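Long-range contact in SusD-like protein BACOVA_02651 (PDB 5E75), which binds polysaccharide at the cell surface and probably captures xyloglucan there before its transport into the periplasm for degradation: residues 219-230 and 382-393. Sequence-based numbering, arbitrary orientation.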
# COMPACT_ATOMS: atom_id res chain seq x y z
N CYS A 219 -17.85 8.38 -1.72
CA CYS A 219 -17.49 9.64 -2.35
C CYS A 219 -18.54 10.72 -2.16
O CYS A 219 -18.22 11.87 -1.85
CB CYS A 219 -17.25 9.42 -3.85
SG CYS A 219 -15.81 8.38 -4.24
N GLU A 220 -19.80 10.36 -2.38
CA GLU A 220 -20.89 11.33 -2.35
C GLU A 220 -21.44 11.63 -0.96
O GLU A 220 -21.87 12.76 -0.72
CB GLU A 220 -22.06 10.87 -3.22
CG GLU A 220 -21.72 10.59 -4.68
CD GLU A 220 -21.54 11.82 -5.56
OE1 GLU A 220 -21.42 12.96 -5.05
OE2 GLU A 220 -21.49 11.61 -6.79
N ASN A 221 -21.44 10.65 -0.05
CA ASN A 221 -22.23 10.74 1.18
C ASN A 221 -21.44 10.77 2.48
O ASN A 221 -22.02 11.04 3.54
CB ASN A 221 -23.24 9.58 1.24
CG ASN A 221 -24.21 9.58 0.08
OD1 ASN A 221 -24.66 10.64 -0.37
ND2 ASN A 221 -24.51 8.40 -0.43
N SER A 222 -20.14 10.48 2.44
CA SER A 222 -19.36 10.40 3.67
C SER A 222 -19.15 11.73 4.38
O SER A 222 -18.89 11.74 5.58
CB SER A 222 -18.00 9.75 3.43
OG SER A 222 -17.16 10.59 2.66
N GLY A 223 -19.19 12.83 3.63
CA GLY A 223 -18.89 14.13 4.19
C GLY A 223 -17.40 14.37 4.34
O GLY A 223 -16.99 15.39 4.89
N LEU A 224 -16.59 13.43 3.85
CA LEU A 224 -15.14 13.53 3.92
C LEU A 224 -14.62 14.15 2.64
O LEU A 224 -15.23 14.02 1.58
CB LEU A 224 -14.54 12.14 4.10
CG LEU A 224 -15.02 11.36 5.32
CD1 LEU A 224 -14.49 9.93 5.28
CD2 LEU A 224 -14.60 12.06 6.58
N ASP A 225 -13.48 14.83 2.74
CA ASP A 225 -12.86 15.40 1.55
C ASP A 225 -11.37 15.10 1.54
O ASP A 225 -10.78 14.73 2.55
CB ASP A 225 -13.09 16.91 1.50
CG ASP A 225 -13.02 17.49 0.08
OD1 ASP A 225 -12.82 16.75 -0.92
OD2 ASP A 225 -13.20 18.72 -0.04
N LEU A 226 -10.78 15.26 0.37
CA LEU A 226 -9.32 15.20 0.25
C LEU A 226 -8.66 16.35 1.01
O LEU A 226 -9.18 17.47 1.02
CB LEU A 226 -8.90 15.30 -1.21
CG LEU A 226 -9.52 14.29 -2.17
CD1 LEU A 226 -8.97 14.53 -3.53
CD2 LEU A 226 -9.24 12.86 -1.75
N MET A 227 -7.53 16.09 1.66
CA MET A 227 -6.73 17.18 2.21
C MET A 227 -6.37 18.16 1.08
O MET A 227 -6.07 17.76 -0.05
CB MET A 227 -5.46 16.69 2.89
CG MET A 227 -5.69 15.85 4.15
SD MET A 227 -4.22 15.81 5.21
CE MET A 227 -4.38 17.37 6.08
N THR A 228 -6.38 19.46 1.39
CA THR A 228 -6.09 20.49 0.39
C THR A 228 -4.70 20.33 -0.22
O THR A 228 -4.52 20.50 -1.43
CB THR A 228 -6.24 21.88 1.03
OG1 THR A 228 -7.59 22.05 1.49
CG2 THR A 228 -5.91 22.97 0.03
N ASN A 229 -3.72 20.02 0.62
CA ASN A 229 -2.34 19.90 0.17
C ASN A 229 -1.87 18.46 0.30
O ASN A 229 -1.83 17.92 1.40
CB ASN A 229 -1.44 20.78 1.02
CG ASN A 229 -1.87 22.22 1.00
OD1 ASN A 229 -2.01 22.83 -0.06
ND2 ASN A 229 -2.09 22.79 2.19
N TYR A 230 -1.51 17.86 -0.82
CA TYR A 230 -1.03 16.49 -0.85
C TYR A 230 0.09 16.27 0.17
O TYR A 230 0.11 15.25 0.84
CB TYR A 230 -0.54 16.19 -2.25
CG TYR A 230 -0.06 14.78 -2.53
CD1 TYR A 230 -0.94 13.77 -2.86
CD2 TYR A 230 1.30 14.48 -2.49
CE1 TYR A 230 -0.49 12.49 -3.14
CE2 TYR A 230 1.77 13.20 -2.77
CZ TYR A 230 0.87 12.21 -3.12
OH TYR A 230 1.35 10.95 -3.42
N ARG A 382 -20.09 11.03 -12.62
CA ARG A 382 -19.50 11.36 -11.33
C ARG A 382 -18.18 10.63 -11.10
O ARG A 382 -17.34 11.13 -10.36
CB ARG A 382 -20.48 11.09 -10.20
CG ARG A 382 -21.76 11.95 -10.25
CD ARG A 382 -21.48 13.44 -10.05
NE ARG A 382 -21.17 13.74 -8.66
CZ ARG A 382 -20.81 14.92 -8.19
NH1 ARG A 382 -20.68 15.97 -8.99
NH2 ARG A 382 -20.57 15.07 -6.89
N GLY A 383 -18.00 9.47 -11.71
CA GLY A 383 -16.72 8.79 -11.61
C GLY A 383 -15.59 9.64 -12.16
O GLY A 383 -14.53 9.75 -11.55
N LEU A 384 -15.81 10.25 -13.32
CA LEU A 384 -14.83 11.15 -13.92
C LEU A 384 -14.61 12.37 -13.03
O LEU A 384 -13.47 12.85 -12.88
CB LEU A 384 -15.27 11.56 -15.33
CG LEU A 384 -14.31 12.48 -16.08
CD1 LEU A 384 -12.93 11.83 -16.29
CD2 LEU A 384 -14.94 12.90 -17.43
N TYR A 385 -15.67 12.88 -12.42
CA TYR A 385 -15.56 14.00 -11.50
C TYR A 385 -14.59 13.67 -10.38
O TYR A 385 -13.71 14.46 -10.05
CB TYR A 385 -16.92 14.40 -10.92
CG TYR A 385 -16.85 15.35 -9.74
CD1 TYR A 385 -16.41 16.66 -9.89
CD2 TYR A 385 -17.20 14.92 -8.47
CE1 TYR A 385 -16.35 17.52 -8.82
CE2 TYR A 385 -17.15 15.76 -7.40
CZ TYR A 385 -16.72 17.07 -7.57
OH TYR A 385 -16.66 17.91 -6.49
N PHE A 386 -14.73 12.49 -9.79
CA PHE A 386 -13.89 12.15 -8.64
C PHE A 386 -12.46 11.85 -9.06
O PHE A 386 -11.54 12.18 -8.32
CB PHE A 386 -14.54 11.04 -7.79
CG PHE A 386 -15.69 11.55 -6.94
CD1 PHE A 386 -15.44 12.37 -5.87
CD2 PHE A 386 -17.01 11.27 -7.27
CE1 PHE A 386 -16.46 12.88 -5.10
CE2 PHE A 386 -18.04 11.79 -6.52
CZ PHE A 386 -17.77 12.60 -5.43
N PHE A 387 -12.26 11.31 -10.26
CA PHE A 387 -10.91 11.21 -10.82
C PHE A 387 -10.31 12.61 -10.89
O PHE A 387 -9.15 12.85 -10.49
CB PHE A 387 -10.95 10.57 -12.22
CG PHE A 387 -9.63 10.55 -12.93
CD1 PHE A 387 -9.18 11.65 -13.64
CD2 PHE A 387 -8.84 9.41 -12.91
CE1 PHE A 387 -7.96 11.63 -14.29
CE2 PHE A 387 -7.61 9.39 -13.57
CZ PHE A 387 -7.18 10.51 -14.25
N ASN A 388 -11.10 13.56 -11.40
CA ASN A 388 -10.60 14.91 -11.59
C ASN A 388 -10.40 15.68 -10.29
O ASN A 388 -9.62 16.64 -10.27
CB ASN A 388 -11.46 15.66 -12.62
CG ASN A 388 -11.07 15.32 -14.03
OD1 ASN A 388 -9.90 15.07 -14.33
ND2 ASN A 388 -12.04 15.31 -14.93
N ARG A 389 -11.05 15.27 -9.20
CA ARG A 389 -10.77 15.85 -7.90
C ARG A 389 -9.34 15.50 -7.47
O ARG A 389 -8.66 16.32 -6.84
CB ARG A 389 -11.76 15.36 -6.84
CG ARG A 389 -13.15 16.02 -6.90
CD ARG A 389 -13.10 17.47 -6.40
NE ARG A 389 -12.68 17.50 -5.01
CZ ARG A 389 -11.57 18.06 -4.54
NH1 ARG A 389 -10.75 18.75 -5.32
NH2 ARG A 389 -11.29 17.96 -3.24
N VAL A 390 -8.89 14.29 -7.80
CA VAL A 390 -7.52 13.89 -7.47
C VAL A 390 -6.52 14.75 -8.27
O VAL A 390 -5.50 15.22 -7.74
CB VAL A 390 -7.31 12.38 -7.70
CG1 VAL A 390 -5.86 11.99 -7.41
CG2 VAL A 390 -8.26 11.56 -6.82
N ARG A 391 -6.81 14.94 -9.56
CA ARG A 391 -5.99 15.83 -10.40
C ARG A 391 -5.96 17.25 -9.83
O ARG A 391 -4.90 17.89 -9.75
CB ARG A 391 -6.59 15.89 -11.81
CG ARG A 391 -6.74 14.56 -12.54
CD ARG A 391 -5.46 14.07 -13.16
NE ARG A 391 -4.95 14.97 -14.21
CZ ARG A 391 -3.85 14.72 -14.92
NH1 ARG A 391 -3.17 13.60 -14.73
NH2 ARG A 391 -3.44 15.59 -15.84
N GLU A 392 -7.14 17.76 -9.51
CA GLU A 392 -7.30 19.12 -9.00
C GLU A 392 -6.51 19.32 -7.70
O GLU A 392 -5.86 20.34 -7.50
CB GLU A 392 -8.78 19.42 -8.77
CG GLU A 392 -9.12 20.82 -8.32
CD GLU A 392 -10.60 21.03 -8.35
OE1 GLU A 392 -11.33 20.19 -7.77
OE2 GLU A 392 -11.06 22.01 -8.99
N ARG A 393 -6.57 18.33 -6.80
CA ARG A 393 -5.85 18.45 -5.55
C ARG A 393 -4.33 18.51 -5.77
O ARG A 393 -3.62 19.22 -5.05
CB ARG A 393 -6.22 17.29 -4.61
CG ARG A 393 -5.72 17.46 -3.18
CD ARG A 393 -4.34 16.80 -2.92
NE ARG A 393 -4.42 15.35 -3.01
CZ ARG A 393 -4.88 14.57 -2.03
NH1 ARG A 393 -5.26 15.09 -0.87
NH2 ARG A 393 -4.96 13.25 -2.21
O HOH W 1 -14.35 16.12 -3.15
O HOH W 2 -9.48 19.14 -1.25
O HOH W 3 -1.50 19.43 -3.29
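Arg393, buried at the end of helix 382-393, is clasped by the loop that follows helix 205-221 in this SusD-family fold. Leu226 CB lies over one face of its guanidinium and Tyr230 CD1 over the other, the tyrosine ring turned 73° from it. Arg393 NH1 donates to Met227 O at 2.9 Å, in the carbonyl plane on a lone pair, and CG, anti to the backbone N (chi1 -170°), lies ahead of the same oxygen. Glu243 pairs with NH1 and Glu414 with NH2. A leucine in its place would probably leave both carboxylates and Met227 O without this donor. Leu226 CD1 packs on Arg389 O and Val390; Cys219 CB sits 3.6 Å from the Phe386 ring centroid, a CH-pi contact. Tyr364 of helix 360-372 touches Cys219 and Leu226.

The outer side is polar and wetter. Arg382 grips Glu220 side-on, NE to OE2 and NH2 to OE1, each 2.9 Å on syn lone pairs, with the planes 13° apart. Arg389 NH2 meets Asp225 OD1 at 3.0 Å, and Arg389 NH1 donates to Glu392 OE1, forming a salt-bridge network. One water joins Arg389 NE to Asp225 OD1, another NH2 to Leu226 O. Arg382 thus ties down the helix end, while Arg389 and Arg393 hold the loop, the two glutamates probably balancing Arg393's buried charge.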